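Local atomic coordinates of SsfS6 (PDB entry 4G2T), a protein that adopts the two-domain GT-B fold of the erythromycin biosynthesis protein CIII-like family and binds thymidine-5'-diphosphate in a pocket lined by both halves of the chain. Residues Arg205-Asn210 with Pro385-Ile390; Met29-Leu34 with Ile147-Arg152; Pro190-Ala195 with Ala374-Ala379. All blocks are in the same frame, centred on the assembly; numbering follows the deposited sequence.

Contact 1 (Arg205-Asn210 with Pro385-Ile390); sequences RYVPYN and PTPADI. With TYD (thymidine-5'-diphosphate), chain B.
R205 and T386 bring the two backbones closest, with their CA atoms 5.2 Å apart, where an irregular run of chain, 205-210, passes the turn that starts helix 387-396. One backbone hydrogen bond joins them, from R205 N to P385 O. It is nearly straight (171°), but at 2.5 Å it is shorter than usual, so its exact length is doubtful. R205 and V207 alone of 205-210 reach 385-390; the rest run on to the ligand. The helix start is closed by a capping box. T386 at the N-cap gives its N-H to D389 OD2 at 2.7 Å, meeting that oxygen from above the carboxylate plane. In return D389 N donates to T386 OG1 at 2.9 Å. These reciprocal bonds occupy two N-H groups at the helix start and fix the turn that presents P385 O to R205. Beside this polar seam the contact is apolar. V207 CG2 lies 3.8 Å from P387 CD, the two side chains crossing obliquely. With V207 CG1 anti to the backbone N (chi1 175°), CG2 falls beside that nitrogen and faces the proline ring. P387 CD is also 3.8 Å from R205 O. The arginine chain itself runs extended away from the helix, touching P385 O only through CB. At the far end, N210 ND2 donates to O3' of thymidine-5'-diphosphate at 3.1 Å, while its OD1 accepts from S294 N. P387 packs against L34 and A37 of helix 32-40, and Y206 and P208 lie on helix 309-317. From the second subunit, R39 packs on V207 and A41 on T386, so the last helix, which comes back onto the N-terminal domain, as is usual in the GT-B fold, also borders the second subunit.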
# COMPACT_ATOMS: atom_id res chain seq x y z
N ARG A 205 7.92 -12.39 10.56
CA ARG A 205 8.97 -11.91 9.67
C ARG A 205 8.81 -10.42 9.43
O ARG A 205 7.70 -9.93 9.20
CB ARG A 205 8.92 -12.66 8.33
CG ARG A 205 9.91 -12.13 7.31
CD ARG A 205 9.76 -12.83 5.97
NE ARG A 205 10.74 -12.34 5.00
CZ ARG A 205 10.77 -12.71 3.72
NH1 ARG A 205 9.89 -13.58 3.25
NH2 ARG A 205 11.70 -12.21 2.91
N TYR A 206 9.92 -9.69 9.49
CA TYR A 206 9.88 -8.25 9.26
C TYR A 206 9.92 -7.92 7.78
O TYR A 206 10.98 -7.93 7.15
CB TYR A 206 11.04 -7.56 9.98
CG TYR A 206 10.97 -6.05 9.93
CD1 TYR A 206 10.23 -5.34 10.87
CD2 TYR A 206 11.64 -5.33 8.95
CE1 TYR A 206 10.16 -3.96 10.83
CE2 TYR A 206 11.57 -3.95 8.90
CZ TYR A 206 10.83 -3.27 9.84
OH TYR A 206 10.76 -1.90 9.80
N VAL A 207 8.75 -7.64 7.21
CA VAL A 207 8.66 -7.16 5.84
C VAL A 207 8.82 -5.64 5.87
O VAL A 207 7.97 -4.94 6.42
CB VAL A 207 7.32 -7.53 5.20
CG1 VAL A 207 7.21 -6.91 3.81
CG2 VAL A 207 7.17 -9.04 5.12
N PRO A 208 9.91 -5.14 5.29
CA PRO A 208 10.24 -3.71 5.40
C PRO A 208 9.45 -2.80 4.47
O PRO A 208 9.38 -3.05 3.26
CB PRO A 208 11.73 -3.68 5.03
CG PRO A 208 11.90 -4.83 4.10
CD PRO A 208 10.95 -5.90 4.57
N TYR A 209 8.84 -1.77 5.03
CA TYR A 209 8.31 -0.66 4.25
C TYR A 209 9.02 0.62 4.65
O TYR A 209 9.01 1.01 5.82
CB TYR A 209 6.80 -0.51 4.44
CG TYR A 209 6.24 0.68 3.68
CD1 TYR A 209 6.09 0.63 2.30
CD2 TYR A 209 5.87 1.84 4.34
CE1 TYR A 209 5.59 1.72 1.60
CE2 TYR A 209 5.37 2.93 3.65
CZ TYR A 209 5.23 2.86 2.28
OH TYR A 209 4.73 3.94 1.59
N ASN A 210 9.65 1.28 3.68
CA ASN A 210 10.53 2.40 3.98
C ASN A 210 10.10 3.72 3.34
O ASN A 210 10.92 4.63 3.19
CB ASN A 210 11.97 2.07 3.58
CG ASN A 210 12.43 0.74 4.13
OD1 ASN A 210 12.79 -0.16 3.38
ND2 ASN A 210 12.42 0.62 5.46
N PRO A 385 6.91 -16.53 10.55
CA PRO A 385 5.58 -16.29 9.96
C PRO A 385 5.48 -14.90 9.33
O PRO A 385 6.02 -13.94 9.86
CB PRO A 385 4.65 -16.39 11.17
CG PRO A 385 5.34 -17.32 12.09
CD PRO A 385 6.81 -17.02 11.93
N THR A 386 4.78 -14.82 8.20
CA THR A 386 4.59 -13.56 7.50
C THR A 386 3.46 -12.78 8.15
O THR A 386 2.68 -13.34 8.91
CB THR A 386 4.25 -13.81 6.02
OG1 THR A 386 2.94 -14.39 5.91
CG2 THR A 386 5.27 -14.74 5.38
N PRO A 387 3.38 -11.46 7.87
CA PRO A 387 2.22 -10.69 8.32
C PRO A 387 0.91 -11.30 7.81
O PRO A 387 -0.12 -11.19 8.47
CB PRO A 387 2.44 -9.33 7.66
CG PRO A 387 3.92 -9.21 7.57
CD PRO A 387 4.43 -10.60 7.29
N ALA A 388 0.97 -11.96 6.66
CA ALA A 388 -0.18 -12.66 6.11
C ALA A 388 -0.54 -13.85 6.99
O ALA A 388 -1.72 -14.13 7.22
CB ALA A 388 0.10 -13.12 4.69
N ASP A 389 0.47 -14.55 7.49
CA ASP A 389 0.27 -15.68 8.39
C ASP A 389 -0.36 -15.22 9.70
O ASP A 389 -1.20 -15.90 10.28
CB ASP A 389 1.59 -16.40 8.67
CG ASP A 389 2.23 -16.97 7.42
OD1 ASP A 389 1.49 -17.35 6.49
OD2 ASP A 389 3.48 -17.04 7.37
N ILE A 390 0.07 -14.04 10.16
CA ILE A 390 -0.40 -13.49 11.42
C ILE A 390 -1.87 -13.05 11.35
O ILE A 390 -2.61 -13.19 12.32
CB ILE A 390 0.49 -12.31 11.87
CG1 ILE A 390 1.92 -12.81 12.12
CG2 ILE A 390 -0.06 -11.65 13.13
CD1 ILE A 390 2.03 -13.85 13.21
PA TYD B . 14.06 4.68 11.68
O1A TYD B . 15.01 3.67 11.08
O2A TYD B . 13.38 4.08 12.90
O3A TYD B . 14.88 5.95 12.08
PB TYD B . 14.15 7.20 12.67
O1B TYD B . 12.94 6.77 13.47
O2B TYD B . 15.12 7.93 13.57
O3B TYD B . 13.71 8.12 11.55
O5' TYD B . 12.99 5.09 10.63
C5' TYD B . 13.38 5.56 9.40
C4' TYD B . 12.50 4.96 8.36
O4' TYD B . 12.46 5.79 7.24
C3' TYD B . 13.07 3.64 7.91
O3' TYD B . 12.04 2.78 7.58
C2' TYD B . 13.93 3.92 6.73
C1' TYD B . 13.18 5.16 6.12
N1 TYD B . 13.97 6.07 5.16
C2 TYD B . 14.39 5.63 3.84
O2 TYD B . 14.14 4.50 3.46
N3 TYD B . 15.12 6.48 2.98
C4 TYD B . 15.44 7.78 3.38
O4 TYD B . 16.07 8.53 2.62
C5 TYD B . 15.00 8.25 4.72
C5M TYD B . 15.33 9.64 5.15
C6 TYD B . 14.29 7.43 5.57

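Contact 2 (Met29-Leu34 with Ile147-Arg152); sequences MPLVPL and IEQSIR. With TYD (thymidine-5'-diphosphate), chain B.
P30 and L31 in the turn leading into helix 32-40, and L34 on it, pack on Q149, the last residue of strand 146-149, and I151 in the loop beyond, at the parallel sheet of the N-terminal Rossmann-like domain. The same turn borders the nucleotide pocket, where M29 SE, a selenomethionine atom, lies 3.6 Å from O4' of thymidine-5'-diphosphate. Q149 carries the polar part: an extended chain, CG anti to the backbone N (chi1 177°), carries the amide across from strand to turn. NE2 donates to P30 O at 3.0 Å, approaching above the carbonyl plane with a bent N-H...O angle of 143°. OE1 is flanked by hydrocarbon: L34 CD2 at 3.3 Å and L31 CD2 at 3.4 Å. The two leucines slide past the glutamine in opposite directions to it. A water accepts from Q149 NE2 and from L34 N, the last at 3.0 Å. It also donates to P30 O, but the 2.5 Å between water and P30 O is implausibly short and that length is doubtful. Further along, CB and CG of P30 meet the isoleucine, both 3.6 Å from I151 CG2. I151 holds CG1 in the crowded position between backbone N and carbonyl carbon (chi1 64°), which leaves CG2 beside the nitrogen, against the proline. Around the site, L34 also rests on L127 and I186 of the flanking strands, and R152 forms salt bridges with E129 and E330. The water lies between P30 O and L34 N, which are 5.2 Å apart, too far for a direct bond. Glutamine and water thus probably share the buried carbonyl, tying the turn to the sheet by side chain and solvent together.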
# COMPACT_ATOMS: atom_id res chain seq x y z
N MSE A 29 5.52 3.64 9.49
CA MSE A 29 5.93 2.72 8.42
C MSE A 29 5.95 1.22 8.77
O MSE A 29 5.49 0.41 7.97
CB MSE A 29 7.27 3.15 7.83
CG MSE A 29 7.25 4.52 7.16
SE MSE A 29 9.00 5.09 6.53
CE MSE A 29 8.48 6.75 5.66
N PRO A 30 6.48 0.85 9.94
CA PRO A 30 6.51 -0.60 10.23
C PRO A 30 5.13 -1.21 10.51
O PRO A 30 5.04 -2.43 10.66
CB PRO A 30 7.40 -0.69 11.48
CG PRO A 30 7.31 0.66 12.10
CD PRO A 30 7.22 1.61 10.96
N LEU A 31 4.09 -0.39 10.58
CA LEU A 31 2.73 -0.90 10.77
C LEU A 31 2.02 -1.09 9.43
O LEU A 31 0.96 -1.71 9.36
CB LEU A 31 1.92 0.03 11.67
CG LEU A 31 2.23 -0.01 13.16
CD1 LEU A 31 1.33 0.96 13.92
CD2 LEU A 31 2.06 -1.43 13.70
N VAL A 32 2.62 -0.54 8.37
CA VAL A 32 2.05 -0.63 7.03
C VAL A 32 1.88 -2.06 6.47
O VAL A 32 0.81 -2.38 5.95
CB VAL A 32 2.83 0.25 6.02
CG1 VAL A 32 2.38 -0.02 4.59
CG2 VAL A 32 2.66 1.72 6.36
N PRO A 33 2.92 -2.91 6.57
CA PRO A 33 2.78 -4.26 5.98
C PRO A 33 1.65 -5.08 6.60
O PRO A 33 0.92 -5.75 5.87
CB PRO A 33 4.13 -4.91 6.29
CG PRO A 33 5.07 -3.78 6.43
CD PRO A 33 4.28 -2.70 7.09
N LEU A 34 1.51 -5.03 7.92
CA LEU A 34 0.46 -5.79 8.60
C LEU A 34 -0.91 -5.19 8.31
O LEU A 34 -1.91 -5.91 8.25
CB LEU A 34 0.71 -5.85 10.11
CG LEU A 34 -0.23 -6.76 10.90
CD1 LEU A 34 -0.17 -8.18 10.35
CD2 LEU A 34 0.11 -6.74 12.38
N ILE A 147 -4.29 -5.56 19.24
CA ILE A 147 -3.09 -6.29 18.84
C ILE A 147 -1.84 -5.43 19.05
O ILE A 147 -1.79 -4.28 18.63
CB ILE A 147 -3.16 -6.69 17.35
CG1 ILE A 147 -4.44 -7.48 17.07
CG2 ILE A 147 -1.93 -7.51 16.97
CD1 ILE A 147 -4.53 -8.79 17.80
N GLU A 148 -0.84 -6.01 19.71
CA GLU A 148 0.43 -5.33 19.90
C GLU A 148 1.49 -5.88 18.97
O GLU A 148 1.83 -7.07 19.03
CB GLU A 148 0.91 -5.46 21.35
CG GLU A 148 2.26 -4.81 21.59
CD GLU A 148 2.96 -5.33 22.83
OE1 GLU A 148 2.26 -5.76 23.78
OE2 GLU A 148 4.20 -5.33 22.86
N GLN A 149 2.02 -5.03 18.10
CA GLN A 149 3.13 -5.42 17.24
C GLN A 149 4.41 -4.69 17.63
O GLN A 149 4.41 -3.47 17.81
CB GLN A 149 2.80 -5.13 15.77
CG GLN A 149 3.95 -5.46 14.82
CD GLN A 149 3.76 -4.89 13.43
OE1 GLN A 149 2.63 -4.70 12.98
NE2 GLN A 149 4.86 -4.62 12.75
N SER A 150 5.49 -5.44 17.76
CA SER A 150 6.79 -4.84 18.02
C SER A 150 7.40 -4.35 16.72
O SER A 150 7.26 -4.98 15.67
CB SER A 150 7.73 -5.84 18.69
OG SER A 150 9.04 -5.31 18.80
N ILE A 151 8.08 -3.21 16.78
CA ILE A 151 8.72 -2.63 15.61
C ILE A 151 10.21 -2.44 15.88
O ILE A 151 10.89 -1.67 15.20
CB ILE A 151 8.08 -1.29 15.21
CG1 ILE A 151 8.28 -0.25 16.32
CG2 ILE A 151 6.59 -1.48 14.93
CD1 ILE A 151 7.67 1.10 16.01
N ARG A 152 10.71 -3.16 16.88
CA ARG A 152 12.09 -3.01 17.33
C ARG A 152 12.74 -4.37 17.55
O ARG A 152 12.06 -5.36 17.82
CB ARG A 152 12.12 -2.21 18.64
CG ARG A 152 11.42 -0.86 18.55
CD ARG A 152 11.11 -0.28 19.92
NE ARG A 152 10.50 1.04 19.82
CZ ARG A 152 9.19 1.25 19.66
NH1 ARG A 152 8.36 0.22 19.60
NH2 ARG A 152 8.73 2.49 19.57
PA TYD B . 14.06 4.68 11.68
O1A TYD B . 15.01 3.67 11.08
O2A TYD B . 13.38 4.08 12.90
O3A TYD B . 14.88 5.95 12.08
PB TYD B . 14.15 7.20 12.67
O1B TYD B . 12.94 6.77 13.47
O2B TYD B . 15.12 7.93 13.57
O3B TYD B . 13.71 8.12 11.55
O5' TYD B . 12.99 5.09 10.63
C5' TYD B . 13.38 5.56 9.40
C4' TYD B . 12.50 4.96 8.36
O4' TYD B . 12.46 5.79 7.24
C3' TYD B . 13.07 3.64 7.91
O3' TYD B . 12.04 2.78 7.58
C2' TYD B . 13.93 3.92 6.73
C1' TYD B . 13.18 5.16 6.12
N1 TYD B . 13.97 6.07 5.16
C2 TYD B . 14.39 5.63 3.84
O2 TYD B . 14.14 4.50 3.46
N3 TYD B . 15.12 6.48 2.98
C4 TYD B . 15.44 7.78 3.38
O4 TYD B . 16.07 8.53 2.62
C5 TYD B . 15.00 8.25 4.72
C5M TYD B . 15.33 9.64 5.15
C6 TYD B . 14.29 7.43 5.57
O HOH W 1 3.62 -4.31 9.95

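Contact 3 (Pro190-Ala195 with Ala374-Ala379); sequences PPSMEA and ARRLAA
The guanidinium of R376 meets S192 at its edge, with S192 CB in its plane and OG near it. Over one face lies CG of the following residue, L377, 3.9 Å above the plane and offset toward the rim. From the edge, R376 NH1 donates to S192 OG at 3.1 Å, a weak bond with an N-H...O angle of only 130°. The place of that hydroxyl is less sure than the rest, so the bond deserves little weight. The arginine reaches the serine by a bend at chi3 (55°), which turns the end of an otherwise extended chain back over L377. R376 NH2 has a second partner in N373 OD1 on the same helix. L377 forms the apolar centre, its two methyls fitting against M193, a selenomethionine: L377 CD1 is 3.7 Å from M193 CE, and CD2 is 3.7 Å from M193 CG. The two side chains cross at about a right angle, so the long M193 chain lies across the forked leucine end. P190 adds a looser touch, CB to L377 CD2 at 4.3 Å. L316 of helix 309-317 packs on both M193 and L377 and extends the apolar patch, while E380 accepts a bond from S192 N. Polar contacts thus lie toward the exposed side and hydrocarbon toward the interior. This is consistent with a GT-B fold, whose two Rossmann-like domains face each other: the loop after strand 184-187 of the N-terminal sheet rests on helix 369-383, which follows the strands of the C-terminal sheet.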
# COMPACT_ATOMS: atom_id res chain seq x y z
N PRO A 190 14.79 -12.04 15.53
CA PRO A 190 15.22 -13.39 15.18
C PRO A 190 15.64 -14.17 16.42
O PRO A 190 16.41 -13.64 17.22
CB PRO A 190 16.44 -13.15 14.27
CG PRO A 190 16.25 -11.77 13.74
CD PRO A 190 15.59 -11.01 14.84
N PRO A 191 15.13 -15.40 16.59
CA PRO A 191 15.40 -16.27 17.74
C PRO A 191 16.88 -16.38 18.12
O PRO A 191 17.18 -16.43 19.31
CB PRO A 191 14.88 -17.62 17.26
CG PRO A 191 13.74 -17.27 16.37
CD PRO A 191 14.14 -16.00 15.67
N SER A 192 17.78 -16.40 17.14
CA SER A 192 19.20 -16.53 17.42
C SER A 192 19.85 -15.18 17.74
O SER A 192 21.01 -14.95 17.41
CB SER A 192 19.93 -17.20 16.25
OG SER A 192 20.00 -16.33 15.14
N MSE A 193 19.08 -14.30 18.37
CA MSE A 193 19.55 -12.97 18.72
C MSE A 193 19.13 -12.60 20.13
O MSE A 193 19.95 -12.21 20.96
CB MSE A 193 18.97 -11.93 17.78
CG MSE A 193 19.82 -11.52 16.62
SE MSE A 193 19.07 -9.88 15.89
CE MSE A 193 20.42 -9.50 14.54
N GLU A 194 17.83 -12.72 20.38
CA GLU A 194 17.21 -12.19 21.59
C GLU A 194 17.71 -12.82 22.89
O GLU A 194 18.12 -13.98 22.92
CB GLU A 194 15.69 -12.30 21.51
CG GLU A 194 15.16 -13.73 21.43
CD GLU A 194 13.64 -13.78 21.40
OE1 GLU A 194 13.07 -14.89 21.51
OE2 GLU A 194 13.01 -12.71 21.27
N ALA A 195 17.67 -12.03 23.96
CA ALA A 195 18.09 -12.50 25.27
C ALA A 195 16.94 -13.16 26.02
O ALA A 195 16.27 -14.05 25.48
CB ALA A 195 18.67 -11.36 26.10
N ALA A 374 24.99 -11.37 8.91
CA ALA A 374 23.89 -10.57 8.38
C ALA A 374 22.97 -11.40 7.49
O ALA A 374 21.75 -11.28 7.55
CB ALA A 374 24.42 -9.36 7.64
N ARG A 375 23.57 -12.24 6.66
CA ARG A 375 22.82 -13.11 5.76
C ARG A 375 22.19 -14.28 6.50
O ARG A 375 21.12 -14.75 6.13
CB ARG A 375 23.71 -13.61 4.62
CG ARG A 375 24.16 -12.53 3.66
CD ARG A 375 25.09 -13.07 2.59
NE ARG A 375 25.45 -12.05 1.61
CZ ARG A 375 26.27 -12.26 0.59
NH1 ARG A 375 26.83 -13.45 0.41
NH2 ARG A 375 26.54 -11.27 -0.26
N ARG A 376 22.86 -14.74 7.55
CA ARG A 376 22.34 -15.83 8.37
C ARG A 376 21.07 -15.40 9.08
O ARG A 376 20.12 -16.18 9.22
CB ARG A 376 23.39 -16.29 9.38
CG ARG A 376 22.91 -17.37 10.33
CD ARG A 376 23.97 -17.73 11.36
NE ARG A 376 24.44 -16.56 12.09
CZ ARG A 376 23.85 -16.06 13.17
NH1 ARG A 376 22.75 -16.63 13.65
NH2 ARG A 376 24.35 -14.99 13.77
N LEU A 377 21.05 -14.16 9.53
CA LEU A 377 19.92 -13.62 10.27
C LEU A 377 18.77 -13.26 9.33
O LEU A 377 17.60 -13.43 9.67
CB LEU A 377 20.38 -12.41 11.10
CG LEU A 377 21.41 -12.83 12.15
CD1 LEU A 377 22.42 -11.73 12.42
CD2 LEU A 377 20.69 -13.21 13.43
N ALA A 378 19.11 -12.78 8.14
CA ALA A 378 18.12 -12.52 7.11
C ALA A 378 17.44 -13.82 6.70
O ALA A 378 16.22 -13.86 6.48
CB ALA A 378 18.76 -11.87 5.90
N ALA A 379 18.23 -14.88 6.61
CA ALA A 379 17.71 -16.20 6.29
C ALA A 379 16.80 -16.71 7.41
O ALA A 379 15.81 -17.39 7.16
CB ALA A 379 18.85 -17.17 6.06

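In the fold
Contact 2 is the buried one, about 8 Å from the chain centre, and lies within the N-terminal domain. Contacts 1 and 3 are only partly buried and join that domain to late parts of the chain: consecutive helices, 387-396 and 369-383, meet successive loops after strands 202-203 and 184-187. Contacts 1 and 2 touch directly, V207 on P33 and P387 on L34, and both reach thymidine-5'-diphosphate. Contact 3 stands apart, its centre about 15 Å from that of contact 1. Chemistry follows place: a glutamine and a water serve a buried carbonyl in contact 2, contact 1 pairs one short backbone bond with valine-proline packing beside a capped helix start, and contact 3 relies on leucine and selenomethionine beside a weak surface bond.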